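Local coordinates for protein alternansucrase (Leuconostoc mesenteroides, PDB 6HVG) that belongs to glycoside hydrolase family 70, large multidomain enzymes with a barrel-type catalytic region, and carries choline-binding-type repeats and a bound calcium ion, at residues Arg553-Gln558 / Tyr1247-Asn1252; Ile582-Pro587 / Asp624-Asp629; Ile588-Gln593 / Gln1225-Thr1230. All blocks are in the same frame, centred on the assembly; numbering follows the deposited sequence.

Contact 1: residues Arg553-Gln558 / Tyr1247-Asn1252; sequences RKLGRQ and YMNGTN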
# COMPACT_ATOMS: atom_id res chain seq x y z
N ARG A 553 8.88 20.78 10.51
CA ARG A 553 8.24 19.95 9.50
C ARG A 553 8.93 19.94 8.13
O ARG A 553 8.28 20.12 7.11
CB ARG A 553 6.78 20.37 9.33
CG ARG A 553 5.93 20.22 10.59
CD ARG A 553 4.56 20.76 10.34
NE ARG A 553 3.65 20.45 11.43
CZ ARG A 553 2.77 21.30 11.97
NH1 ARG A 553 2.68 22.55 11.51
NH2 ARG A 553 1.99 20.90 12.96
N LYS A 554 10.24 19.69 8.11
CA LYS A 554 10.96 19.38 6.86
C LYS A 554 10.67 17.95 6.49
O LYS A 554 11.02 17.02 7.23
CB LYS A 554 12.46 19.56 7.01
CG LYS A 554 12.86 20.97 7.39
CD LYS A 554 14.18 20.99 8.13
CE LYS A 554 14.48 22.35 8.75
NZ LYS A 554 15.26 23.16 7.78
N LEU A 555 10.03 17.77 5.35
CA LEU A 555 9.59 16.46 4.93
C LEU A 555 10.58 15.81 3.98
O LEU A 555 11.22 16.48 3.18
CB LEU A 555 8.27 16.62 4.22
CG LEU A 555 7.14 17.30 5.03
CD1 LEU A 555 5.83 17.31 4.26
CD2 LEU A 555 6.92 16.66 6.38
N GLY A 556 10.74 14.49 4.12
CA GLY A 556 11.51 13.70 3.15
C GLY A 556 13.00 13.87 3.27
O GLY A 556 13.70 13.75 2.28
N ARG A 557 13.49 14.13 4.48
CA ARG A 557 14.92 14.26 4.67
C ARG A 557 15.55 12.89 4.90
O ARG A 557 16.25 12.68 5.88
CB ARG A 557 15.24 15.23 5.82
CG ARG A 557 14.76 16.64 5.56
CD ARG A 557 15.38 17.21 4.29
NE ARG A 557 15.02 18.62 4.11
CZ ARG A 557 15.67 19.66 4.61
NH1 ARG A 557 16.76 19.51 5.36
NH2 ARG A 557 15.24 20.87 4.37
N GLN A 558 15.36 12.00 3.93
CA GLN A 558 15.96 10.67 3.99
C GLN A 558 17.45 10.83 3.75
O GLN A 558 17.90 11.94 3.45
CB GLN A 558 15.34 9.71 2.98
CG GLN A 558 15.48 10.15 1.54
CD GLN A 558 15.00 9.11 0.55
OE1 GLN A 558 14.86 7.93 0.88
NE2 GLN A 558 14.79 9.54 -0.69
N TYR A 1247 4.08 18.55 17.12
CA TYR A 1247 5.21 17.66 16.93
C TYR A 1247 5.00 16.64 15.81
O TYR A 1247 5.83 15.74 15.62
CB TYR A 1247 5.53 16.96 18.25
CG TYR A 1247 5.96 17.90 19.36
CD1 TYR A 1247 6.98 18.83 19.16
CD2 TYR A 1247 5.38 17.84 20.62
CE1 TYR A 1247 7.38 19.68 20.17
CE2 TYR A 1247 5.77 18.70 21.64
CZ TYR A 1247 6.78 19.62 21.40
OH TYR A 1247 7.21 20.49 22.39
N MET A 1248 3.95 16.81 15.03
CA MET A 1248 3.60 15.84 13.99
C MET A 1248 3.66 16.47 12.60
O MET A 1248 3.35 17.64 12.43
CB MET A 1248 2.17 15.31 14.22
CG MET A 1248 1.95 14.63 15.56
SD MET A 1248 2.72 13.02 15.68
CE MET A 1248 2.60 12.73 17.42
N ASN A 1249 4.02 15.67 11.61
CA ASN A 1249 3.96 16.07 10.22
C ASN A 1249 2.58 15.89 9.65
O ASN A 1249 2.16 16.66 8.78
CB ASN A 1249 4.93 15.25 9.38
CG ASN A 1249 6.39 15.58 9.68
OD1 ASN A 1249 6.71 16.69 10.09
ND2 ASN A 1249 7.26 14.60 9.48
N GLY A 1250 1.85 14.89 10.11
CA GLY A 1250 0.52 14.66 9.60
C GLY A 1250 -0.09 13.38 10.06
O GLY A 1250 0.27 12.85 11.12
N THR A 1251 -1.06 12.89 9.29
CA THR A 1251 -1.84 11.72 9.65
C THR A 1251 -2.34 11.05 8.38
O THR A 1251 -2.42 11.66 7.33
CB THR A 1251 -3.05 12.08 10.53
OG1 THR A 1251 -3.86 10.92 10.73
CG2 THR A 1251 -3.91 13.14 9.88
N ASN A 1252 -2.69 9.77 8.49
CA ASN A 1252 -3.49 9.13 7.48
C ASN A 1252 -4.89 9.75 7.56
O ASN A 1252 -5.33 10.17 8.63
CB ASN A 1252 -3.56 7.62 7.71
CG ASN A 1252 -4.15 7.26 9.05
OD1 ASN A 1252 -3.68 7.72 10.09
ND2 ASN A 1252 -5.19 6.44 9.03
O HOH W 1 9.88 15.84 9.61
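The backbones draw closest at Arg553 and Asn1249, whose CA atoms are 5.8 Å apart, where an irregular loop passes the start of strand 1248-1252. Arg553 supplies the direct bond: its NE donates to Met1248 O over 3.0 Å. The N-H points almost straight at the oxygen (168°), and the oxygen lies in the guanidinium plane, at its edge. The arginine side chain is extended from CG to NE, which carries the flat group out to the strand. There the other nitrogens are engaged too, NH1 in a salt bridge with Asp539 and NH2 with the carbonyls of Thr547 and Ala1245, so that the group is gripped along its edges and its rotation is fixed.

Asn1249 runs the opposite way alongside. Its OD1 rests 3.6 Å from Arg553 CG, while Leu555 CD2 packs against the amide, 3.5 Å from Asn1249 CG. The nitrogen ND2 has two partners: it donates to Asp581 OD2, and to a water 2.9 Å away that in turn donates to Lys554 O. Because Asp581 binds the calcium ion, Asn1249 is a second-shell residue, consistent with a part in positioning Asp581.

Strand 1248-1252 lies between strands 534-537 and 580-582 in an antiparallel sheet. Met1248 packs on Tyr537 and Ile582 of these neighbours, and Tyr1247 reaches Ile588 and Val589 of helix 587-601.

Contact 2: residues Ile582-Pro587 / Asp624-Asp629; sequences IDNSNP and DNVDAD. With CA (calcium ion), chain C.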
# COMPACT_ATOMS: atom_id res chain seq x y z
N ILE A 582 5.48 11.40 13.01
CA ILE A 582 6.23 12.25 13.92
C ILE A 582 7.22 13.16 13.17
O ILE A 582 7.91 12.72 12.26
CB ILE A 582 6.97 11.37 14.96
CG1 ILE A 582 5.94 10.72 15.88
CG2 ILE A 582 7.98 12.19 15.76
CD1 ILE A 582 6.49 9.58 16.72
N ASP A 583 7.26 14.43 13.57
CA ASP A 583 8.17 15.40 12.97
C ASP A 583 9.57 15.26 13.57
O ASP A 583 9.95 16.00 14.50
CB ASP A 583 7.64 16.81 13.18
CG ASP A 583 8.53 17.89 12.60
OD1 ASP A 583 9.42 17.57 11.77
OD2 ASP A 583 8.33 19.06 13.00
N ASN A 584 10.34 14.32 13.03
CA ASN A 584 11.74 14.12 13.44
C ASN A 584 12.73 15.18 12.92
O ASN A 584 13.91 15.11 13.22
CB ASN A 584 12.21 12.72 13.05
CG ASN A 584 11.39 11.61 13.72
OD1 ASN A 584 11.18 11.62 14.93
ND2 ASN A 584 10.90 10.67 12.93
N SER A 585 12.25 16.18 12.17
CA SER A 585 13.09 17.34 11.79
C SER A 585 13.15 18.44 12.85
O SER A 585 13.95 19.38 12.72
CB SER A 585 12.60 17.98 10.49
OG SER A 585 11.50 18.85 10.72
N ASN A 586 12.29 18.34 13.86
CA ASN A 586 12.25 19.29 14.97
C ASN A 586 13.26 18.95 16.06
O ASN A 586 13.14 17.91 16.69
CB ASN A 586 10.83 19.29 15.56
CG ASN A 586 10.64 20.30 16.68
OD1 ASN A 586 11.58 20.66 17.41
ND2 ASN A 586 9.41 20.74 16.84
N PRO A 587 14.22 19.85 16.33
CA PRO A 587 15.21 19.61 17.38
C PRO A 587 14.66 19.10 18.71
O PRO A 587 15.27 18.24 19.34
CB PRO A 587 15.86 20.99 17.55
CG PRO A 587 15.76 21.64 16.21
CD PRO A 587 14.47 21.14 15.63
N ASP A 624 14.12 5.37 5.65
CA ASP A 624 13.83 6.25 4.54
C ASP A 624 12.56 7.09 4.73
O ASP A 624 12.29 7.99 3.93
CB ASP A 624 13.76 5.42 3.27
CG ASP A 624 15.13 4.82 2.88
OD1 ASP A 624 16.18 5.34 3.35
OD2 ASP A 624 15.15 3.85 2.07
N ASN A 625 11.80 6.81 5.79
CA ASN A 625 10.55 7.52 6.06
C ASN A 625 10.64 8.56 7.20
O ASN A 625 9.61 9.04 7.67
CB ASN A 625 9.48 6.51 6.41
CG ASN A 625 9.52 5.32 5.52
OD1 ASN A 625 10.24 4.36 5.80
ND2 ASN A 625 8.71 5.33 4.47
N VAL A 626 11.87 8.88 7.63
CA VAL A 626 12.14 9.81 8.71
C VAL A 626 13.34 10.71 8.38
O VAL A 626 13.98 10.55 7.34
CB VAL A 626 12.42 9.08 10.03
CG1 VAL A 626 11.26 8.17 10.41
CG2 VAL A 626 13.75 8.32 9.99
N ASP A 627 13.61 11.67 9.25
CA ASP A 627 14.74 12.60 9.09
C ASP A 627 16.05 11.89 9.43
O ASP A 627 16.23 11.38 10.54
CB ASP A 627 14.56 13.85 9.97
CG ASP A 627 15.53 14.98 9.62
OD1 ASP A 627 16.75 14.75 9.49
OD2 ASP A 627 15.07 16.12 9.51
N ALA A 628 16.96 11.86 8.47
CA ALA A 628 18.18 11.07 8.60
C ALA A 628 19.13 11.54 9.72
O ALA A 628 20.09 10.84 10.05
CB ALA A 628 18.89 11.04 7.27
N ASP A 629 18.88 12.71 10.30
CA ASP A 629 19.60 13.14 11.50
C ASP A 629 19.56 12.11 12.61
O ASP A 629 20.50 12.01 13.39
CB ASP A 629 19.00 14.43 12.05
CG ASP A 629 19.36 15.67 11.23
OD1 ASP A 629 20.36 15.64 10.46
OD2 ASP A 629 18.64 16.68 11.40
CA CA C . 7.82 10.09 8.64
O HOH W 2 8.45 10.42 10.90
O HOH W 3 10.72 12.90 9.90
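Asn584 and Asp627 form the tight part of this buried contact: their CB atoms are 4.0 Å apart, and Asp627 CB also sits 3.5 Å from Asn584 O. Because Asp627 turns CG away from its own nitrogen (chi1 -167°), the carboxylate lies alongside 582-587, with OD2 beside Ser585 CB. Farther along, ND2 of Asn584 packs 3.6 Å from Val626 CG1, and Asn584 OD1 is held by Gln593 of helix 587-601.

The other side is looser and wet. One water lies between Asn584 N and Asp627 N and accepts only weakly from both. A second water donates to Ile582 O, 2.7 Å away, and is itself bound to the calcium ion, which also takes Asn625 O at 2.3 Å; Glu575, Asp581 and Asp1159 complete the protein ligands. The metal thus ties the two loops together through one carbonyl and one water.

The carboxylates of Asp583 and Asp627 are both occupied. Asp583 OD1 accepts from Ser585 N in an Asx turn and, on its syn lone pair, from Ser585 OG. Asp627 OD1 makes a capping bond to Asp629 N, and its OD2 is met by Ser1229. The chemistry implies that these loops are shaped by local turns and capping, and joined by packing, water and calcium, whose charge would probably polarise the water it binds.

Contact 3: residues Ile588-Gln593 / Gln1225-Thr1230; sequences IVQAEQ and QNQVST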
# COMPACT_ATOMS: atom_id res chain seq x y z
N ILE A 588 13.51 19.62 19.13
CA ILE A 588 12.88 19.16 20.37
C ILE A 588 12.48 17.69 20.29
O ILE A 588 12.64 16.95 21.25
CB ILE A 588 11.67 20.05 20.75
CG1 ILE A 588 12.13 21.47 21.13
CG2 ILE A 588 10.91 19.45 21.93
CD1 ILE A 588 11.06 22.53 21.05
N VAL A 589 11.94 17.29 19.15
CA VAL A 589 11.50 15.91 18.96
C VAL A 589 12.73 15.01 18.81
O VAL A 589 12.72 13.88 19.28
CB VAL A 589 10.57 15.79 17.72
CG1 VAL A 589 10.28 14.33 17.37
CG2 VAL A 589 9.28 16.53 17.99
N GLN A 590 13.79 15.53 18.20
CA GLN A 590 15.04 14.80 18.09
C GLN A 590 15.62 14.47 19.47
O GLN A 590 16.09 13.35 19.70
CB GLN A 590 16.06 15.57 17.26
CG GLN A 590 15.70 15.64 15.79
CD GLN A 590 16.73 16.39 14.96
OE1 GLN A 590 17.66 17.00 15.50
NE2 GLN A 590 16.57 16.37 13.63
N ALA A 591 15.58 15.43 20.38
CA ALA A 591 16.02 15.21 21.77
C ALA A 591 15.19 14.12 22.43
O ALA A 591 15.73 13.28 23.15
CB ALA A 591 15.93 16.50 22.59
N GLU A 592 13.88 14.14 22.19
CA GLU A 592 12.98 13.16 22.80
C GLU A 592 13.28 11.74 22.26
O GLU A 592 13.20 10.76 23.00
CB GLU A 592 11.53 13.55 22.55
CG GLU A 592 10.52 12.51 22.97
CD GLU A 592 10.77 11.96 24.35
OE1 GLU A 592 11.30 12.69 25.21
OE2 GLU A 592 10.37 10.80 24.58
N GLN A 593 13.64 11.64 20.99
CA GLN A 593 14.00 10.36 20.41
C GLN A 593 15.28 9.82 21.06
O GLN A 593 15.44 8.62 21.22
CB GLN A 593 14.20 10.46 18.90
CG GLN A 593 13.02 10.93 18.09
CD GLN A 593 11.91 9.93 18.00
OE1 GLN A 593 11.88 8.89 18.66
NE2 GLN A 593 10.99 10.24 17.15
N GLN A 1225 26.44 19.72 19.32
CA GLN A 1225 26.75 19.39 17.93
C GLN A 1225 25.58 19.65 16.99
O GLN A 1225 24.47 19.18 17.25
CB GLN A 1225 27.13 17.91 17.83
CG GLN A 1225 27.27 17.38 16.41
CD GLN A 1225 28.61 17.72 15.78
OE1 GLN A 1225 29.65 17.67 16.45
NE2 GLN A 1225 28.60 18.01 14.48
N ASN A 1226 25.84 20.36 15.89
CA ASN A 1226 24.80 20.62 14.88
C ASN A 1226 24.47 19.41 14.01
O ASN A 1226 25.35 18.69 13.58
CB ASN A 1226 25.20 21.74 13.93
CG ASN A 1226 25.14 23.10 14.57
OD1 ASN A 1226 24.20 23.41 15.31
ND2 ASN A 1226 26.13 23.92 14.30
N GLN A 1227 23.17 19.23 13.78
CA GLN A 1227 22.64 18.22 12.88
C GLN A 1227 22.55 18.80 11.48
O GLN A 1227 22.35 19.98 11.31
CB GLN A 1227 21.24 17.80 13.36
CG GLN A 1227 21.24 17.13 14.73
CD GLN A 1227 21.98 15.84 14.70
OE1 GLN A 1227 22.08 15.19 13.64
NE2 GLN A 1227 22.51 15.43 15.85
N VAL A 1228 22.65 17.95 10.47
CA VAL A 1228 22.80 18.40 9.10
C VAL A 1228 21.54 18.99 8.51
O VAL A 1228 21.59 20.05 7.89
CB VAL A 1228 23.29 17.26 8.19
CG1 VAL A 1228 23.35 17.71 6.71
CG2 VAL A 1228 24.66 16.78 8.67
N SER A 1229 20.40 18.31 8.69
CA SER A 1229 19.15 18.73 8.04
C SER A 1229 18.65 20.07 8.52
O SER A 1229 17.97 20.76 7.77
CB SER A 1229 18.05 17.66 8.20
OG SER A 1229 17.40 17.75 9.45
N THR A 1230 18.97 20.44 9.77
CA THR A 1230 18.44 21.65 10.40
C THR A 1230 19.44 22.79 10.60
O THR A 1230 19.03 23.93 10.84
CB THR A 1230 17.89 21.32 11.81
OG1 THR A 1230 18.96 20.87 12.64
CG2 THR A 1230 16.79 20.27 11.74
O HOH W 4 18.42 19.67 15.12
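Gln590 reaches across to Gln1227 where helix 587-601 of the family 70 catalytic region, which is built around a circularly permuted (beta/alpha)8 barrel, faces the loop after helix 1220-1224. The backbones stay well apart, 9.8 Å between the CA atoms of Gln590 and Gln1227, so side chains and one water bridge the gap.

Along the helix, Ile588 and Val589 come first. Ile588 leans on Asp1235, whereas Val589 is turned to the antiparallel sheet, against Ile582. Next comes Gln590, which carries the contact. Fully extended beyond CG (chi2 -179°), it holds its amide out to the loop, and OE1 settles 3.7 Å from Gln1227 CG. The two glutamine side chains run antiparallel alongside one another with their amide planes nearly perpendicular (85°), an arrangement that places an oxygen against a methylene rather than amide against amide. The nitrogen is spent on Asn584 O and Asp629 OD2. Gln590 NE2 also lies 4.3 Å from Thr1230 CG2, a methyl.

Farther on, Glu592 and Gln593 continue the helical pattern, Glu592 N bonding to Ile588 O and Gln593 N to Val589 O. Both side chains bind Arg1115, in the case of Glu592 as a salt bridge.

On the loop, Gln1227, bent at chi2, also touches Lys632 and Ile633 of helix 629-642, and Ser1229 OG bonds to Asp629. Thr1230 OG1 is bonded to Gln1232 N as well. The last link is a water that donates to Gln590 OE1 at 2.8 Å and accepts from Thr1230 OG1, also at 2.8 Å.

In the fold
All three contacts join parts of the family 70 catalytic region. Contact 2 is wholly buried and sits between the others, its centre about 7 Å from that of contact 1 and about 8 Å from that of contact 3. Contact 1, partly buried, adds a charged guanidinium and a sheet strand; contact 3 relies on neutral amides and a water, its touching residues mostly buried though others of 1225-1230 are exposed. Contacts 2 and 3 share the run from strand 580-582 into helix 587-601. Arg557 links 553-558 to both other loops, through Ala628 and Ser1229. Calcium is bound directly in contact 2 and approached from the second shell in contact 1; contact 3 lies farther off.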